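Local coordinates for protein cofilin (Streptomyces griseoflavus, PDB 5IVU) that probably binds actin, as a bacterial member of the ADF/cofilin family of actin-binding proteins, at residues 25-30 with 66-71; 7-12 with 38-43; 83-88 with 118-123. One frame throughout, in Å; residues are numbered along the deposited sequence.

Interaction 1. Residues 25-30 with 66-71; sequences KLKYII and AVYDLE
Tyr28 and Tyr68 lie opposite one another in a non-hydrogen-bonded antiparallel pair of the central sheet of the ADF/cofilin fold. The ring planes are nearly parallel, at 14°, but displaced, with centroids 5.9 Å apart, so this is hardly a stack. Their nearest approach joins Tyr28 CB to Tyr68 CD2 at 3.5 Å, root to ring. Tyr28 CG lies between its own backbone N and carbonyl carbon (chi1 69°), which swings the ring away from the neighbouring strand toward Asp57, the hydrogen-bond partner of its OH. Phe54 meets both tyrosine rings. Ile30 continues this face, its CD1 resting on Ala66 CB at 3.9 Å. Ile29 and Val67 project from the other face, toward helix 11-21, and their backbones exchange two hydrogen bonds.

Lys27 runs obliquely past the hydroxyl end of Tyr68, and its CG lies 3.9 Å from Tyr68 OH. A bend at chi2 (71°) turns the chain along strand 66-71, where Lys27 NZ donates to Asp69 O at 2.9 Å, nearly in line with the carbonyl. Asp69 N returns a bond to Lys27 O. On the strand's other side, Lys27 and Tyr28 together stand opposite Ser46 in a classic beta bulge.

Lys27 is thus gripped through a main-chain oxygen, not a carboxylate. Asp69 and Glu71 lie near enough that their negative charge probably favours the ammonium group, while Glu71 forms its salt bridge with Lys80.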
loop_
_atom_site.group_PDB
_atom_site.type_symbol
_atom_site.label_atom_id
_atom_site.label_comp_id
_atom_site.label_asym_id
_atom_site.label_seq_id
_atom_site.Cartn_x
_atom_site.Cartn_y
_atom_site.Cartn_z
ATOM N N LYS A 25 16.695 0.764 -1.824
ATOM C CA LYS A 25 16.592 -0.699 -1.721
ATOM C C LYS A 25 15.186 -1.232 -2.002
ATOM O O LYS A 25 15.041 -2.407 -2.311
ATOM C CB LYS A 25 17.085 -1.184 -0.356
ATOM C CG LYS A 25 18.535 -0.801 -0.096
ATOM C CD LYS A 25 19.204 -1.681 0.948
ATOM C CE LYS A 25 20.603 -1.174 1.285
ATOM N NZ LYS A 25 21.506 -1.122 0.096
ATOM N N LEU A 26 14.171 -0.368 -1.931
ATOM C CA LEU A 26 12.761 -0.777 -1.993
ATOM C C LEU A 26 11.956 0.150 -2.892
ATOM O O LEU A 26 12.171 1.364 -2.903
ATOM C CB LEU A 26 12.129 -0.759 -0.602
ATOM C CG LEU A 26 12.655 -1.709 0.464
ATOM C CD1 LEU A 26 11.900 -1.487 1.761
ATOM C CD2 LEU A 26 12.556 -3.160 0.010
ATOM N N LYS A 27 11.042 -0.439 -3.654
ATOM C CA LYS A 27 10.113 0.314 -4.484
ATOM C C LYS A 27 8.693 0.264 -3.912
ATOM O O LYS A 27 7.962 1.242 -4.030
ATOM C CB LYS A 27 10.160 -0.209 -5.915
ATOM C CG LYS A 27 9.439 0.653 -6.948
ATOM C CD LYS A 27 10.138 1.972 -7.241
ATOM C CE LYS A 27 9.474 2.647 -8.434
ATOM N NZ LYS A 27 9.905 4.055 -8.641
ATOM N N TYR A 28 8.297 -0.853 -3.291
ATOM C CA TYR A 28 7.000 -0.930 -2.590
ATOM C C TYR A 28 6.956 -1.891 -1.413
ATOM O O TYR A 28 7.816 -2.754 -1.272
ATOM C CB TYR A 28 5.873 -1.273 -3.575
ATOM C CG TYR A 28 5.889 -2.672 -4.166
ATOM C CD1 TYR A 28 5.308 -3.745 -3.495
ATOM C CD2 TYR A 28 6.440 -2.905 -5.429
ATOM C CE1 TYR A 28 5.301 -5.014 -4.049
ATOM C CE2 TYR A 28 6.427 -4.168 -5.994
ATOM C CZ TYR A 28 5.871 -5.214 -5.298
ATOM O OH TYR A 28 5.872 -6.449 -5.861
ATOM N N ILE A 29 5.929 -1.723 -0.582
ATOM C CA ILE A 29 5.682 -2.565 0.597
ATOM C C ILE A 29 4.193 -2.954 0.623
ATOM O O ILE A 29 3.323 -2.107 0.401
ATOM C CB ILE A 29 6.004 -1.822 1.919
ATOM C CG1 ILE A 29 7.439 -1.295 1.923
ATOM C CG2 ILE A 29 5.779 -2.735 3.122
ATOM C CD1 ILE A 29 7.756 -0.387 3.095
ATOM N N ILE A 30 3.915 -4.228 0.915
ATOM C CA ILE A 30 2.551 -4.726 1.104
ATOM C C ILE A 30 2.322 -5.011 2.590
ATOM O O ILE A 30 3.037 -5.810 3.175
ATOM C CB ILE A 30 2.292 -6.018 0.295
ATOM C CG1 ILE A 30 2.689 -5.855 -1.187
ATOM C CG2 ILE A 30 0.825 -6.433 0.411
ATOM C CD1 ILE A 30 1.793 -4.932 -1.998
ATOM N N ALA A 66 -0.863 -0.889 0.971
ATOM C CA ALA A 66 0.469 -0.852 0.389
ATOM C C ALA A 66 0.992 0.552 0.362
ATOM O O ALA A 66 0.219 1.506 0.422
ATOM C CB ALA A 66 0.459 -1.417 -1.014
ATOM N N VAL A 67 2.314 0.663 0.278
ATOM C CA VAL A 67 2.971 1.917 -0.061
ATOM C C VAL A 67 3.793 1.675 -1.326
ATOM O O VAL A 67 4.455 0.646 -1.446
ATOM C CB VAL A 67 3.846 2.438 1.092
ATOM C CG1 VAL A 67 4.695 3.615 0.637
ATOM C CG2 VAL A 67 2.955 2.853 2.252
ATOM N N TYR A 68 3.713 2.619 -2.266
ATOM C CA TYR A 68 4.428 2.533 -3.529
ATOM C C TYR A 68 5.179 3.836 -3.760
ATOM O O TYR A 68 4.607 4.914 -3.622
ATOM C CB TYR A 68 3.458 2.272 -4.702
ATOM C CG TYR A 68 4.186 1.793 -5.936
ATOM C CD1 TYR A 68 4.733 2.701 -6.845
ATOM C CD2 TYR A 68 4.369 0.432 -6.173
ATOM C CE1 TYR A 68 5.429 2.268 -7.966
ATOM C CE2 TYR A 68 5.058 -0.011 -7.289
ATOM C CZ TYR A 68 5.594 0.907 -8.182
ATOM O OH TYR A 68 6.283 0.490 -9.298
ATOM N N ASP A 69 6.456 3.727 -4.109
ATOM C CA ASP A 69 7.279 4.893 -4.396
ATOM C C ASP A 69 7.100 5.218 -5.871
ATOM O O ASP A 69 7.852 4.759 -6.721
ATOM C CB ASP A 69 8.748 4.639 -4.033
ATOM C CG ASP A 69 9.610 5.889 -4.153
ATOM O OD1 ASP A 69 9.078 7.029 -4.064
ATOM O OD2 ASP A 69 10.834 5.734 -4.361
ATOM N N LEU A 70 6.079 6.017 -6.156
ATOM C CA LEU A 70 5.639 6.273 -7.514
ATOM C C LEU A 70 6.500 7.331 -8.176
ATOM O O LEU A 70 6.592 8.445 -7.683
ATOM C CB LEU A 70 4.181 6.736 -7.500
ATOM C CG LEU A 70 3.441 6.783 -8.833
ATOM C CD1 LEU A 70 3.115 5.387 -9.327
ATOM C CD2 LEU A 70 2.177 7.605 -8.672
ATOM N N GLU A 71 7.110 6.967 -9.297
ATOM C CA GLU A 71 7.893 7.879 -10.125
ATOM C C GLU A 71 7.062 8.362 -11.322
ATOM O O GLU A 71 6.351 7.580 -11.944
ATOM C CB GLU A 71 9.145 7.154 -10.627
ATOM C CG GLU A 71 10.134 8.042 -11.379
ATOM C CD GLU A 71 11.283 7.260 -11.981
ATOM O OE1 GLU A 71 11.026 6.345 -12.795
ATOM O OE2 GLU A 71 12.448 7.567 -11.651
#

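Interaction 2. Residues 7-12 with 38-43; sequences VTLNDA and TEIAVE
Thr8 and Leu9 pair with Glu39 and Ile40 as a short parallel ladder at one edge of the mixed sheet of the ADF/cofilin fold. Just beyond it the chain enters helix 11-21.

Three backbone hydrogen bonds hold the ladder. Thr8 N donates to Thr38 O at 3.0 Å, tilted 25° from the carbonyl plane. Ile40 N reaches Thr8 O, and Asn10 N makes the longer bond to Ile40 O, 3.2 Å. Two CA-H...O contacts, from Val7 to Thr38 O and from Glu39 to Thr8 O, supplement them.

The apolar contacts centre on Ile40, the buried member. The Val7 and Ile40 side chains cross at about a right angle, CG1 to CG1 at 4.0 Å. Leu9 CD1 comes against Ile40 CB. Helix 96-112 covers this face: Ser105 touches Val7 and Ile40, Leu109 touches Ile40, and Ala112 touches Leu9.

Thr8 and Glu39 lie on the other face, the methyl CG2 of Thr8 3.8 Å from Glu39 CB. Asn10 follows the strand. Its CG is anti to its main-chain nitrogen (chi1 -165°), which carries the amide across toward Glu39. The amide and carboxylate planes are 50° apart, and Asn10 ND2 stays 3.7 Å from Glu39 OE2.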
loop_
_atom_site.group_PDB
_atom_site.type_symbol
_atom_site.label_atom_id
_atom_site.label_comp_id
_atom_site.label_asym_id
_atom_site.label_seq_id
_atom_site.Cartn_x
_atom_site.Cartn_y
_atom_site.Cartn_z
ATOM N N VAL A 7 -6.262 -3.912 17.971
ATOM C CA VAL A 7 -5.290 -4.075 16.878
ATOM C C VAL A 7 -4.033 -3.227 17.082
ATOM O O VAL A 7 -4.113 -2.010 17.252
ATOM C CB VAL A 7 -5.930 -3.744 15.510
ATOM C CG1 VAL A 7 -4.984 -4.101 14.367
ATOM C CG2 VAL A 7 -7.271 -4.466 15.357
ATOM N N THR A 8 -2.877 -3.891 17.036
ATOM C CA THR A 8 -1.587 -3.273 17.354
ATOM C C THR A 8 -0.697 -3.186 16.093
ATOM O O THR A 8 -0.731 -4.061 15.224
ATOM C CB THR A 8 -0.901 -4.040 18.521
ATOM O OG1 THR A 8 0.041 -3.190 19.177
ATOM C CG2 THR A 8 -0.205 -5.329 18.058
ATOM N N LEU A 9 0.083 -2.117 15.995
ATOM C CA LEU A 9 0.982 -1.915 14.855
ATOM C C LEU A 9 2.363 -2.510 15.138
ATOM O O LEU A 9 2.996 -2.169 16.140
ATOM C CB LEU A 9 1.110 -0.416 14.574
ATOM C CG LEU A 9 1.965 0.046 13.399
ATOM C CD1 LEU A 9 1.430 -0.495 12.090
ATOM C CD2 LEU A 9 1.994 1.562 13.378
ATOM N N ASN A 10 2.829 -3.380 14.248
ATOM C CA ASN A 10 4.173 -3.951 14.347
ATOM C C ASN A 10 5.256 -2.886 14.065
ATOM O O ASN A 10 5.098 -2.043 13.175
ATOM C CB ASN A 10 4.273 -5.154 13.405
ATOM C CG ASN A 10 5.482 -6.036 13.670
ATOM O OD1 ASN A 10 6.205 -5.872 14.653
ATOM N ND2 ASN A 10 5.688 -7.005 12.787
ATOM N N ASP A 11 6.335 -2.911 14.856
ATOM C CA ASP A 11 7.457 -1.960 14.706
ATOM C C ASP A 11 8.087 -2.024 13.316
ATOM O O ASP A 11 8.532 -0.999 12.786
ATOM C CB ASP A 11 8.560 -2.221 15.755
ATOM C CG ASP A 11 8.131 -1.889 17.178
ATOM O OD1 ASP A 11 7.303 -0.971 17.385
ATOM O OD2 ASP A 11 8.649 -2.550 18.103
ATOM N N ALA A 12 8.109 -3.226 12.737
ATOM C CA ALA A 12 8.625 -3.463 11.379
ATOM C C ALA A 12 7.912 -2.685 10.256
ATOM O O ALA A 12 8.501 -2.467 9.197
ATOM C CB ALA A 12 8.594 -4.949 11.069
ATOM N N THR A 38 -5.250 -9.523 15.086
ATOM C CA THR A 38 -4.598 -8.794 16.201
ATOM C C THR A 38 -3.476 -7.782 15.894
ATOM O O THR A 38 -3.273 -6.859 16.693
ATOM C CB THR A 38 -4.018 -9.796 17.226
ATOM O OG1 THR A 38 -3.077 -10.661 16.570
ATOM C CG2 THR A 38 -5.131 -10.631 17.847
ATOM N N GLU A 39 -2.739 -7.958 14.787
ATOM C CA GLU A 39 -1.656 -7.027 14.422
ATOM C C GLU A 39 -1.566 -6.723 12.922
ATOM O O GLU A 39 -1.829 -7.591 12.080
ATOM C CB GLU A 39 -0.294 -7.513 14.951
ATOM C CG GLU A 39 0.476 -8.499 14.067
ATOM C CD GLU A 39 1.802 -8.948 14.677
ATOM O OE1 GLU A 39 1.866 -9.202 15.902
ATOM O OE2 GLU A 39 2.787 -9.074 13.920
ATOM N N ILE A 40 -1.176 -5.485 12.610
ATOM C CA ILE A 40 -0.834 -5.085 11.249
ATOM C C ILE A 40 0.660 -5.368 11.048
ATOM O O ILE A 40 1.484 -4.985 11.877
ATOM C CB ILE A 40 -1.121 -3.592 10.992
ATOM C CG1 ILE A 40 -2.603 -3.265 11.245
ATOM C CG2 ILE A 40 -0.737 -3.210 9.560
ATOM C CD1 ILE A 40 -2.891 -1.789 11.441
ATOM N N ALA A 41 0.994 -6.031 9.946
ATOM C CA ALA A 41 2.347 -6.511 9.687
ATOM C C ALA A 41 2.702 -6.328 8.225
ATOM O O ALA A 41 1.815 -6.113 7.391
ATOM C CB ALA A 41 2.462 -7.988 10.065
ATOM N N VAL A 42 4.002 -6.434 7.930
ATOM C CA VAL A 42 4.519 -6.398 6.566
ATOM C C VAL A 42 4.334 -7.777 5.974
ATOM O O VAL A 42 4.919 -8.722 6.468
ATOM C CB VAL A 42 6.026 -6.036 6.524
ATOM C CG1 VAL A 42 6.580 -6.114 5.098
ATOM C CG2 VAL A 42 6.259 -4.648 7.117
ATOM N N GLU A 43 3.503 -7.893 4.939
ATOM C CA GLU A 43 3.402 -9.140 4.179
ATOM C C GLU A 43 4.628 -9.296 3.299
ATOM O O GLU A 43 5.201 -10.382 3.216
ATOM C CB GLU A 43 2.141 -9.187 3.310
ATOM C CG GLU A 43 1.870 -10.582 2.724
ATOM C CD GLU A 43 0.748 -10.626 1.705
ATOM O OE1 GLU A 43 0.418 -9.588 1.107
ATOM O OE2 GLU A 43 0.188 -11.710 1.487
#

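Interaction 3. Residues 83-88 with 118-123; sequences KLTFVS and VEIQGT
Five backbone hydrogen bonds zip Phe86 and Ser88, with Leu84 before them, to Val118, Ile120 and Gly122. This is the parallel strand pair of a beta-alpha-beta unit, with helix 96-112 as the crossover. Ser88 both gives and accepts: its N donates to Ile120 O, and Gly122 N to Ser88 O, each at 2.8 Å. The bond from Val118 N to Leu84 O is longer, 3.2 Å. Water 1 donates to Ile120 O and joins it to Ser88 OG; the same water lies at the edge of the Phe86 ring, in its plane. Helix 96-112 packs on this side, through Leu109 and Lys106 against Phe86, and its Arg110 pairs with Glu119.

Thr85, Val118 and Ile120 line the other face. Thr85 OG1, anti to its carbonyl carbon (chi1 -53°), turns back to donate to Lys83 O from above the carbonyl plane. That leaves Thr85 CG2 against Ile120 CG1 at a slant, 3.7 Å away, and 3.5 Å from Val118 CG2. A glycine here, lacking methyl and hydroxyl, would probably open a gap beside Val118 and Ile120 and leave Lys83 O without this partner. Gln121, on the Phe86 face, bends at chi2, bringing OE1 3.4 Å from Ser88 CB.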
loop_
_atom_site.group_PDB
_atom_site.type_symbol
_atom_site.label_atom_id
_atom_site.label_comp_id
_atom_site.label_asym_id
_atom_site.label_seq_id
_atom_site.Cartn_x
_atom_site.Cartn_y
_atom_site.Cartn_z
ATOM N N LYS A 83 6.444 10.342 -5.653
ATOM C CA LYS A 83 5.423 10.516 -4.634
ATOM C C LYS A 83 5.148 9.205 -3.914
ATOM O O LYS A 83 4.828 8.203 -4.533
ATOM C CB LYS A 83 4.155 11.074 -5.264
ATOM C CG LYS A 83 4.245 12.564 -5.525
ATOM C CD LYS A 83 2.908 13.182 -5.887
ATOM C CE LYS A 83 2.936 14.687 -5.691
ATOM N NZ LYS A 83 1.682 15.329 -6.179
ATOM N N LEU A 84 5.277 9.229 -2.595
ATOM C CA LEU A 84 4.954 8.082 -1.764
ATOM C C LEU A 84 3.427 7.964 -1.743
ATOM O O LEU A 84 2.727 8.888 -1.323
ATOM C CB LEU A 84 5.524 8.251 -0.347
ATOM C CG LEU A 84 7.060 8.368 -0.286
ATOM C CD1 LEU A 84 7.527 9.104 0.958
ATOM C CD2 LEU A 84 7.717 7.002 -0.378
ATOM N N THR A 85 2.937 6.818 -2.203
ATOM C CA THR A 85 1.530 6.584 -2.447
ATOM C C THR A 85 0.996 5.477 -1.541
ATOM O O THR A 85 1.477 4.355 -1.598
ATOM C CB THR A 85 1.315 6.163 -3.917
ATOM O OG1 THR A 85 1.919 7.127 -4.790
ATOM C CG2 THR A 85 -0.167 6.020 -4.234
ATOM N N PHE A 86 0.021 5.814 -0.695
ATOM C CA PHE A 86 -0.695 4.838 0.128
ATOM C C PHE A 86 -1.896 4.314 -0.640
ATOM O O PHE A 86 -2.620 5.084 -1.260
ATOM C CB PHE A 86 -1.156 5.479 1.432
ATOM C CG PHE A 86 -1.668 4.498 2.443
ATOM C CD1 PHE A 86 -0.795 3.836 3.294
ATOM C CD2 PHE A 86 -3.025 4.242 2.552
ATOM C CE1 PHE A 86 -1.264 2.938 4.239
ATOM C CE2 PHE A 86 -3.505 3.345 3.492
ATOM C CZ PHE A 86 -2.622 2.690 4.338
ATOM N N VAL A 87 -2.087 3.003 -0.602
ATOM C CA VAL A 87 -3.114 2.321 -1.366
ATOM C C VAL A 87 -3.928 1.490 -0.385
ATOM O O VAL A 87 -3.371 0.620 0.276
ATOM C CB VAL A 87 -2.489 1.366 -2.417
ATOM C CG1 VAL A 87 -3.557 0.539 -3.134
ATOM C CG2 VAL A 87 -1.667 2.153 -3.428
ATOM N N SER A 88 -5.225 1.760 -0.287
ATOM C CA SER A 88 -6.141 0.852 0.384
ATOM C C SER A 88 -6.748 -0.048 -0.690
ATOM O O SER A 88 -7.471 0.429 -1.560
ATOM C CB SER A 88 -7.234 1.613 1.117
ATOM O OG SER A 88 -6.669 2.447 2.100
ATOM N N VAL A 118 0.259 10.910 -1.784
ATOM C CA VAL A 118 -1.048 10.574 -2.370
ATOM C C VAL A 118 -1.666 9.324 -1.741
ATOM O O VAL A 118 -0.963 8.436 -1.277
ATOM C CB VAL A 118 -1.000 10.379 -3.911
ATOM C CG1 VAL A 118 -0.939 11.716 -4.648
ATOM C CG2 VAL A 118 0.170 9.516 -4.313
ATOM N N GLU A 119 -2.997 9.283 -1.748
ATOM C CA GLU A 119 -3.770 8.145 -1.281
ATOM C C GLU A 119 -4.682 7.637 -2.390
ATOM O O GLU A 119 -5.269 8.420 -3.136
ATOM C CB GLU A 119 -4.644 8.530 -0.098
ATOM C CG GLU A 119 -3.878 8.986 1.126
ATOM C CD GLU A 119 -4.804 9.522 2.189
ATOM O OE1 GLU A 119 -5.468 10.548 1.914
ATOM O OE2 GLU A 119 -4.877 8.901 3.278
ATOM N N ILE A 120 -4.798 6.318 -2.462
ATOM C CA ILE A 120 -5.643 5.649 -3.421
ATOM C C ILE A 120 -6.520 4.665 -2.641
ATOM O O ILE A 120 -6.034 3.942 -1.781
ATOM C CB ILE A 120 -4.811 4.874 -4.478
ATOM C CG1 ILE A 120 -3.748 5.761 -5.147
ATOM C CG2 ILE A 120 -5.716 4.277 -5.549
ATOM C CD1 ILE A 120 -4.292 6.806 -6.100
ATOM N N GLN A 121 -7.814 4.675 -2.937
ATOM C CA GLN A 121 -8.745 3.661 -2.479
ATOM C C GLN A 121 -9.086 2.877 -3.737
ATOM O O GLN A 121 -9.557 3.455 -4.714
ATOM C CB GLN A 121 -9.976 4.330 -1.868
ATOM C CG GLN A 121 -10.994 3.381 -1.229
ATOM C CD GLN A 121 -10.592 2.855 0.152
ATOM O OE1 GLN A 121 -10.028 3.581 0.977
ATOM N NE2 GLN A 121 -10.912 1.587 0.415
ATOM N N GLY A 122 -8.784 1.585 -3.746
ATOM C CA GLY A 122 -8.963 0.750 -4.932
ATOM C C GLY A 122 -9.933 -0.375 -4.656
ATOM O O GLY A 122 -9.689 -1.179 -3.756
ATOM N N THR A 123 -11.012 -0.435 -5.447
ATOM C CA THR A 123 -12.005 -1.516 -5.393
ATOM C C THR A 123 -11.995 -2.454 -6.600
ATOM O O THR A 123 -12.704 -3.464 -6.611
ATOM C CB THR A 123 -13.425 -0.946 -5.268
ATOM O OG1 THR A 123 -13.667 -0.046 -6.355
ATOM C CG2 THR A 123 -13.580 -0.204 -3.954
HETATM O O HOH W 1 -6.150 4.881 1.021
#

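From the N terminus, strand 8-9 opens interaction 2, which residues 38-43 close after helix 11-21 and strand 28-33. Interaction 1 starts within that loop, at 25-30, and closes beyond it at 66-71, so the two cross. Interaction 3 follows in series: 83-88 pairs with 118-123 after the long helix 96-112. All three belong to one mixed sheet. Interactions 1 and 2 meet where strands 28-33 and 39-46 lie side by side, Ile30 O being 2.8 Å from Glu43 N. Strands 64-72 and 81-89 join interactions 1 and 3. Interactions 2 and 3, at opposite edges, do not touch; their centres are about 19 Å apart.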